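Local coordinates for ABC transporter, substrate binding protein (Agrobacterium tumefaciens, PDB 3C9H) that probably captures a solute in the periplasm and hands it to the membrane part of an ABC transporter for import, at residues Gln290-Ala294 and Arg295-Ile299; Ile299-Ser303 and Pro304-Gly308; Gly265-Pro268 and Glu269-Asn273. One frame throughout, in Å; residues are numbered along the deposited sequence.

Interactions 1 and 2 follow each other along the chain and share Ile299: the end of helix 287-296 runs straight into the loop that makes the turn of interaction 2. Their centres are 8 Å apart, and the loop folds back beside the helix, so that Arg295 of interaction 1 reaches the carbonyl of Ala307 in a weak hydrogen bond. Interaction 3, the turn between strand 258-268 and helix 274-285, stands apart, its centre 25 Å from each of the other two. The magnesium ion, held by Ser41 and Asp43, is nearest to the helix end, about 10 Å from the side chain of Ile299; interactions 2 and 3 lie away from it.

Interaction 1. Residues Gln290-Ala294 and Arg295-Ile299; sequences QTIMA and RQLQI
Thr291 and Arg295 meet one turn apart on helix 287-296, close to the C-terminal end of this helix in a protein of the periplasmic binding protein clan. CG2 of Thr291 stands anti to its own nitrogen and touches Arg295 CG at 3.5 Å. The arginine chain bends sharply at its second torsion (chi2 -94°), which folds the guanidinium back across the threonine, with the methyl over one face of the group, offset toward the rim. Thr291 OG1 turns to the carbonyl of Lys287, while Arg295 NH2 makes a weak hydrogen bond to Ala307 O. One residue further along, Ile292 and Gln296 lie side by side, pointing the same way, CG2 of the isoleucine packing on the amide carbon CD of Gln296 at 4.0 Å. Leu297 sets its CG over the Ile292 carbonyl oxygen and Met293 CA, and the nearby helix 44-57 covers this side through Met50 and Pro49. Met293, extended beyond CG, packs against Phe284 of helix 274-285.

The helical bonding pattern widens at the end. Ile292 O takes the amides of both Gln296, at 2.7 Å from its N, and Leu297, a longer i to i+5 bond. Gln298 then adopts positive phi (56°) and swings the chain round, bringing Ile299 back beside Met293. Met293 O is thereby gripped twice, from opposite faces of its carbonyl plane: by Leu297 N at 3.1 Å, and by Ile299 N at 3.1 Å with a nearly straight 165° at the hydrogen.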
loop_
_atom_site.group_PDB
_atom_site.type_symbol
_atom_site.label_atom_id
_atom_site.label_comp_id
_atom_site.label_asym_id
_atom_site.label_seq_id
_atom_site.Cartn_x
_atom_site.Cartn_y
_atom_site.Cartn_z
ATOM N N GLN A 290 -1.557 -10.597 -12.907
ATOM C CA GLN A 290 -2.727 -10.134 -12.157
ATOM C C GLN A 290 -3.531 -11.275 -11.528
ATOM O O GLN A 290 -4.144 -11.089 -10.474
ATOM C CB GLN A 290 -3.618 -9.270 -13.061
ATOM C CG GLN A 290 -2.979 -7.930 -13.461
ATOM C CD GLN A 290 -3.240 -6.782 -12.488
ATOM O OE1 GLN A 290 -2.296 -6.094 -12.061
ATOM N NE2 GLN A 290 -4.501 -6.573 -12.125
ATOM N N THR A 291 -3.525 -12.455 -12.160
ATOM C CA THR A 291 -4.185 -13.639 -11.584
ATOM C C THR A 291 -3.425 -14.182 -10.353
ATOM O O THR A 291 -4.044 -14.619 -9.380
ATOM C CB THR A 291 -4.420 -14.749 -12.642
ATOM O OG1 THR A 291 -5.196 -14.225 -13.713
ATOM C CG2 THR A 291 -5.177 -15.946 -12.047
ATOM N N ILE A 292 -2.096 -14.136 -10.391
ATOM C CA ILE A 292 -1.271 -14.500 -9.219
ATOM C C ILE A 292 -1.584 -13.598 -8.037
ATOM O O ILE A 292 -1.815 -14.084 -6.926
ATOM C CB ILE A 292 0.251 -14.477 -9.516
ATOM C CG1 ILE A 292 0.614 -15.553 -10.552
ATOM C CG2 ILE A 292 1.055 -14.668 -8.212
ATOM C CD1 ILE A 292 2.012 -15.351 -11.223
ATOM N N MET A 293 -1.615 -12.290 -8.259
ATOM C CA MET A 293 -2.041 -11.332 -7.207
ATOM C C MET A 293 -3.418 -11.680 -6.597
ATOM O O MET A 293 -3.574 -11.866 -5.383
ATOM C CB MET A 293 -2.198 -9.936 -7.799
ATOM C CG MET A 293 -0.968 -9.087 -7.958
ATOM S SD MET A 293 -1.461 -7.570 -8.876
ATOM C CE MET A 293 0.147 -7.072 -9.473
ATOM N N ALA A 294 -4.417 -11.756 -7.464
ATOM C CA ALA A 294 -5.785 -12.010 -7.051
ATOM C C ALA A 294 -5.958 -13.358 -6.353
ATOM O O ALA A 294 -6.664 -13.453 -5.352
ATOM C CB ALA A 294 -6.712 -11.937 -8.249
ATOM N N ARG A 295 -5.339 -14.397 -6.907
ATOM C CA ARG A 295 -5.610 -15.767 -6.475
ATOM C C ARG A 295 -4.631 -16.278 -5.446
ATOM O O ARG A 295 -4.970 -17.203 -4.685
ATOM C CB ARG A 295 -5.618 -16.715 -7.666
ATOM C CG ARG A 295 -6.521 -16.264 -8.778
ATOM C CD ARG A 295 -7.931 -16.840 -8.742
ATOM N NE ARG A 295 -8.529 -16.715 -10.078
ATOM C CZ ARG A 295 -9.003 -15.582 -10.612
ATOM N NH1 ARG A 295 -9.015 -14.437 -9.924
ATOM N NH2 ARG A 295 -9.499 -15.604 -11.850
ATOM N N GLN A 296 -3.429 -15.706 -5.413
ATOM C CA GLN A 296 -2.399 -16.173 -4.491
ATOM C C GLN A 296 -2.109 -15.209 -3.365
ATOM O O GLN A 296 -1.933 -15.654 -2.226
ATOM C CB GLN A 296 -1.107 -16.527 -5.224
ATOM C CG GLN A 296 -1.238 -17.801 -6.035
ATOM C CD GLN A 296 0.056 -18.208 -6.733
ATOM O OE1 GLN A 296 1.133 -18.209 -6.138
ATOM N NE2 GLN A 296 -0.059 -18.576 -8.004
ATOM N N LEU A 297 -2.072 -13.905 -3.651
ATOM C CA LEU A 297 -1.576 -12.933 -2.679
ATOM C C LEU A 297 -2.680 -12.149 -1.977
ATOM O O LEU A 297 -2.387 -11.236 -1.202
ATOM C CB LEU A 297 -0.599 -11.944 -3.359
ATOM C CG LEU A 297 0.427 -12.471 -4.374
ATOM C CD1 LEU A 297 1.348 -11.351 -4.849
ATOM C CD2 LEU A 297 1.217 -13.627 -3.784
ATOM N N GLN A 298 -3.948 -12.459 -2.259
ATOM C CA GLN A 298 -5.060 -11.697 -1.680
ATOM C C GLN A 298 -4.942 -10.200 -1.984
ATOM O O GLN A 298 -5.338 -9.363 -1.184
ATOM C CB GLN A 298 -5.110 -11.903 -0.155
ATOM C CG GLN A 298 -5.397 -13.320 0.281
ATOM C CD GLN A 298 -6.873 -13.567 0.373
ATOM O OE1 GLN A 298 -7.642 -13.198 -0.527
ATOM N NE2 GLN A 298 -7.292 -14.182 1.461
ATOM N N ILE A 299 -4.383 -9.874 -3.156
ATOM C CA ILE A 299 -4.264 -8.505 -3.607
ATOM C C ILE A 299 -5.208 -8.353 -4.818
ATOM O O ILE A 299 -4.970 -8.965 -5.876
ATOM C CB ILE A 299 -2.843 -8.188 -4.006
ATOM C CG1 ILE A 299 -1.926 -8.300 -2.773
ATOM C CG2 ILE A 299 -2.795 -6.798 -4.664
ATOM C CD1 ILE A 299 -0.454 -8.059 -3.082
#

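Interaction 2. Residues Ile299-Ser303 and Pro304-Gly308; sequences IPAVS and PEVAG
Ser303 and Val306 close a type I beta turn, in which Val306 N donates to Ser303 O at 3.2 Å with an almost linear N-H...O angle of 170°. The amide comes from well above the plane of the serine carbonyl, 59° out of it, and not along a lone pair. Pro304 occupies the second position of the turn, where its ring-restricted phi of -69° suits the type I geometry, and Glu305 takes the third. Water 1 appears to tie the two arms together on the inside of the bend: it lies 2.6 Å from Ser303 O and 3.1 Å from Val306 O, donating toward both, although other acceptors nearby compete for its protons.

The serine side chain adds a second closure. With OG anti to the backbone nitrogen (chi1 164°), the hydroxyl swings forward over the turn and accepts the amide of Glu305, OG to N 2.9 Å. This is an ST turn nested within the beta turn, so the backbone oxygen and the hydroxyl of one residue hold successive amides. CB of Glu305 rests against the same OG at 3.3 Å, and the extended chain touches Lys287 of helix 287-296. In this loop between helices 287-296 and 312-319, Ala301 and Val306 turn toward each other. Val306 divides its methyls between two neighbours: CG2 lies against Ser303 CB, and CG1 approaches Ala301 CB at 4.1 Å. Ala301, Ser303 and Val306 all rest against Gln290 of helix 287-296.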
loop_
_atom_site.group_PDB
_atom_site.type_symbol
_atom_site.label_atom_id
_atom_site.label_comp_id
_atom_site.label_asym_id
_atom_site.label_seq_id
_atom_site.Cartn_x
_atom_site.Cartn_y
_atom_site.Cartn_z
ATOM N N ILE A 299 -4.383 -9.874 -3.156
ATOM C CA ILE A 299 -4.264 -8.505 -3.607
ATOM C C ILE A 299 -5.208 -8.353 -4.818
ATOM O O ILE A 299 -4.970 -8.965 -5.876
ATOM C CB ILE A 299 -2.843 -8.188 -4.006
ATOM C CG1 ILE A 299 -1.926 -8.300 -2.773
ATOM C CG2 ILE A 299 -2.795 -6.798 -4.664
ATOM C CD1 ILE A 299 -0.454 -8.059 -3.082
ATOM N N PRO A 300 -6.325 -7.638 -4.635
ATOM C CA PRO A 300 -7.274 -7.550 -5.741
ATOM C C PRO A 300 -6.731 -6.870 -7.012
ATOM O O PRO A 300 -6.005 -5.865 -6.936
ATOM C CB PRO A 300 -8.462 -6.804 -5.121
ATOM C CG PRO A 300 -8.333 -7.078 -3.621
ATOM C CD PRO A 300 -6.859 -7.010 -3.409
ATOM N N ALA A 301 -7.069 -7.469 -8.144
ATOM C CA ALA A 301 -6.543 -7.111 -9.461
ATOM C C ALA A 301 -7.301 -5.924 -10.077
ATOM O O ALA A 301 -8.491 -5.708 -9.799
ATOM C CB ALA A 301 -6.619 -8.335 -10.408
ATOM N N VAL A 302 -6.589 -5.178 -10.907
ATOM C CA VAL A 302 -7.130 -4.075 -11.707
ATOM C C VAL A 302 -7.333 -4.471 -13.199
ATOM O O VAL A 302 -8.101 -3.820 -13.905
ATOM C CB VAL A 302 -6.201 -2.833 -11.578
ATOM C CG1 VAL A 302 -6.545 -1.742 -12.583
ATOM C CG2 VAL A 302 -6.266 -2.279 -10.164
ATOM N N SER A 303 -6.681 -5.535 -13.676
ATOM C CA SER A 303 -6.720 -5.868 -15.107
ATOM C C SER A 303 -8.141 -6.166 -15.561
ATOM O O SER A 303 -8.829 -6.943 -14.911
ATOM C CB SER A 303 -5.873 -7.093 -15.445
ATOM O OG SER A 303 -6.242 -7.579 -16.743
ATOM N N PRO A 304 -8.563 -5.591 -16.708
ATOM C CA PRO A 304 -9.896 -5.913 -17.201
ATOM C C PRO A 304 -9.994 -7.373 -17.702
ATOM O O PRO A 304 -11.091 -7.854 -17.990
ATOM C CB PRO A 304 -10.109 -4.894 -18.332
ATOM C CG PRO A 304 -8.749 -4.535 -18.816
ATOM C CD PRO A 304 -7.833 -4.670 -17.612
ATOM N N GLU A 305 -8.866 -8.063 -17.804
ATOM C CA GLU A 305 -8.837 -9.475 -18.171
ATOM C C GLU A 305 -9.041 -10.463 -17.029
ATOM O O GLU A 305 -9.150 -11.662 -17.284
ATOM C CB GLU A 305 -7.498 -9.807 -18.813
ATOM C CG GLU A 305 -7.200 -9.007 -20.045
ATOM C CD GLU A 305 -5.936 -9.503 -20.705
ATOM O OE1 GLU A 305 -4.819 -9.258 -20.163
ATOM O OE2 GLU A 305 -6.063 -10.172 -21.746
ATOM N N VAL A 306 -9.072 -9.995 -15.784
ATOM C CA VAL A 306 -9.188 -10.895 -14.636
ATOM C C VAL A 306 -10.586 -10.792 -13.983
ATOM O O VAL A 306 -11.074 -9.699 -13.687
ATOM C CB VAL A 306 -8.027 -10.651 -13.633
ATOM C CG1 VAL A 306 -8.116 -11.581 -12.401
ATOM C CG2 VAL A 306 -6.678 -10.811 -14.355
ATOM N N ALA A 307 -11.227 -11.952 -13.813
ATOM C CA ALA A 307 -12.575 -12.068 -13.226
ATOM C C ALA A 307 -12.476 -12.708 -11.859
ATOM O O ALA A 307 -11.493 -13.366 -11.556
ATOM C CB ALA A 307 -13.491 -12.914 -14.129
ATOM N N GLY A 308 -13.485 -12.486 -11.026
ATOM C CA GLY A 308 -13.564 -13.131 -9.714
ATOM C C GLY A 308 -13.748 -12.126 -8.600
ATOM O O GLY A 308 -13.913 -10.932 -8.851
HETATM O O HOH W 1 -9.582 -7.285 -12.430
#

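Interaction 3. Residues Gly265-Pro268 and Glu269-Asn273; sequences GLVP and EAAAN
The peptide plane leaving Pro268 has Ala271 on one face and Val267 on the other. Ala271 N sits high above the carbonyl, 68° out of its plane, and donates to Pro268 O at 3.2 Å. The methyl of Ala271 lies on this same side, CB to Pro268 O 3.3 Å, so amide and side chain of one residue press on the oxygen together. Val267 reaches the other side of the plane, where its CG1 stands beyond the carbonyl oxygen. Trans to its own backbone nitrogen (chi1 172°), that methyl also extends past the oxygen to meet Ala271 CB at 4.2 Å. Pro268 O has a further donor in Gln109 NE2 and is therefore held by two hydrogen bonds.

The Ala271 bond closes a type I beta turn from Pro268 to Ala271, with Glu269 and Ala270 at its corner. Glu269 leaves the turn at CB, but its chain bends at chi2 (-89°) and brings the carboxylate back toward Ala270; it also touches Thr81 of helix 70-82. Ala270 and Pro268 pack against Thr87.

This turn brings strand 258-268 round into helix 274-285, which Asn273 immediately precedes; the backbone N of Asn273 binds Asp89 OD1. Strand 258-268 runs antiparallel to strands 90-93 and 108-109, joined by backbone bonds of Leu266 to Ala91 and of Val267 to Gln109, while helix 70-82 covers Pro268 with Ile77 and helix 96-104 meets Leu266 through Gln99 and Ser103.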
loop_
_atom_site.group_PDB
_atom_site.type_symbol
_atom_site.label_atom_id
_atom_site.label_comp_id
_atom_site.label_asym_id
_atom_site.label_seq_id
_atom_site.Cartn_x
_atom_site.Cartn_y
_atom_site.Cartn_z
ATOM N N GLY A 265 3.137 1.308 -10.283
ATOM C CA GLY A 265 4.372 0.934 -10.908
ATOM C C GLY A 265 4.786 1.915 -11.984
ATOM O O GLY A 265 3.968 2.425 -12.728
ATOM N N LEU A 266 6.086 2.154 -12.053
ATOM C CA LEU A 266 6.702 3.015 -13.091
ATOM C C LEU A 266 8.164 2.603 -13.289
ATOM O O LEU A 266 8.735 1.957 -12.429
ATOM C CB LEU A 266 6.600 4.493 -12.711
ATOM C CG LEU A 266 7.306 4.975 -11.432
ATOM C CD1 LEU A 266 8.801 5.199 -11.695
ATOM C CD2 LEU A 266 6.640 6.280 -10.844
ATOM N N VAL A 267 8.719 2.957 -14.450
ATOM C CA VAL A 267 10.108 2.745 -14.793
ATOM C C VAL A 267 10.793 4.088 -14.655
ATOM O O VAL A 267 10.406 5.038 -15.334
ATOM C CB VAL A 267 10.260 2.263 -16.258
ATOM C CG1 VAL A 267 11.738 2.244 -16.673
ATOM C CG2 VAL A 267 9.590 0.897 -16.432
ATOM N N PRO A 268 11.765 4.185 -13.741
ATOM C CA PRO A 268 12.529 5.399 -13.568
ATOM C C PRO A 268 13.279 5.841 -14.852
ATOM O O PRO A 268 13.768 5.021 -15.627
ATOM C CB PRO A 268 13.516 5.036 -12.437
ATOM C CG PRO A 268 12.793 3.941 -11.651
ATOM C CD PRO A 268 12.163 3.145 -12.768
ATOM N N GLU A 269 13.332 7.147 -15.062
ATOM C CA GLU A 269 14.115 7.761 -16.124
ATOM C C GLU A 269 15.578 7.289 -16.133
ATOM O O GLU A 269 16.154 7.073 -17.212
ATOM C CB GLU A 269 14.058 9.278 -15.957
ATOM C CG GLU A 269 14.659 10.050 -17.099
ATOM C CD GLU A 269 16.139 10.323 -16.932
ATOM O OE1 GLU A 269 16.677 10.118 -15.812
ATOM O OE2 GLU A 269 16.774 10.774 -17.923
ATOM N N ALA A 270 16.160 7.109 -14.941
ATOM C CA ALA A 270 17.584 6.742 -14.784
ATOM C C ALA A 270 17.822 5.242 -14.587
ATOM O O ALA A 270 18.891 4.815 -14.130
ATOM C CB ALA A 270 18.180 7.497 -13.641
ATOM N N ALA A 271 16.833 4.439 -14.939
ATOM C CA ALA A 271 16.970 2.990 -14.948
ATOM C C ALA A 271 18.217 2.591 -15.721
ATOM O O ALA A 271 18.477 3.139 -16.794
ATOM C CB ALA A 271 15.745 2.356 -15.589
ATOM N N ALA A 272 18.975 1.637 -15.173
ATOM C CA ALA A 272 20.103 1.081 -15.892
ATOM C C ALA A 272 19.594 0.163 -16.997
ATOM O O ALA A 272 20.188 0.065 -18.065
ATOM C CB ALA A 272 21.020 0.339 -14.934
ATOM N N ASN A 273 18.481 -0.513 -16.732
ATOM C CA ASN A 273 17.892 -1.436 -17.683
ATOM C C ASN A 273 16.393 -1.199 -17.830
ATOM O O ASN A 273 15.592 -2.002 -17.384
ATOM C CB ASN A 273 18.198 -2.870 -17.236
ATOM C CG ASN A 273 19.598 -3.308 -17.636
ATOM O OD1 ASN A 273 19.819 -3.697 -18.792
ATOM N ND2 ASN A 273 20.541 -3.237 -16.707
#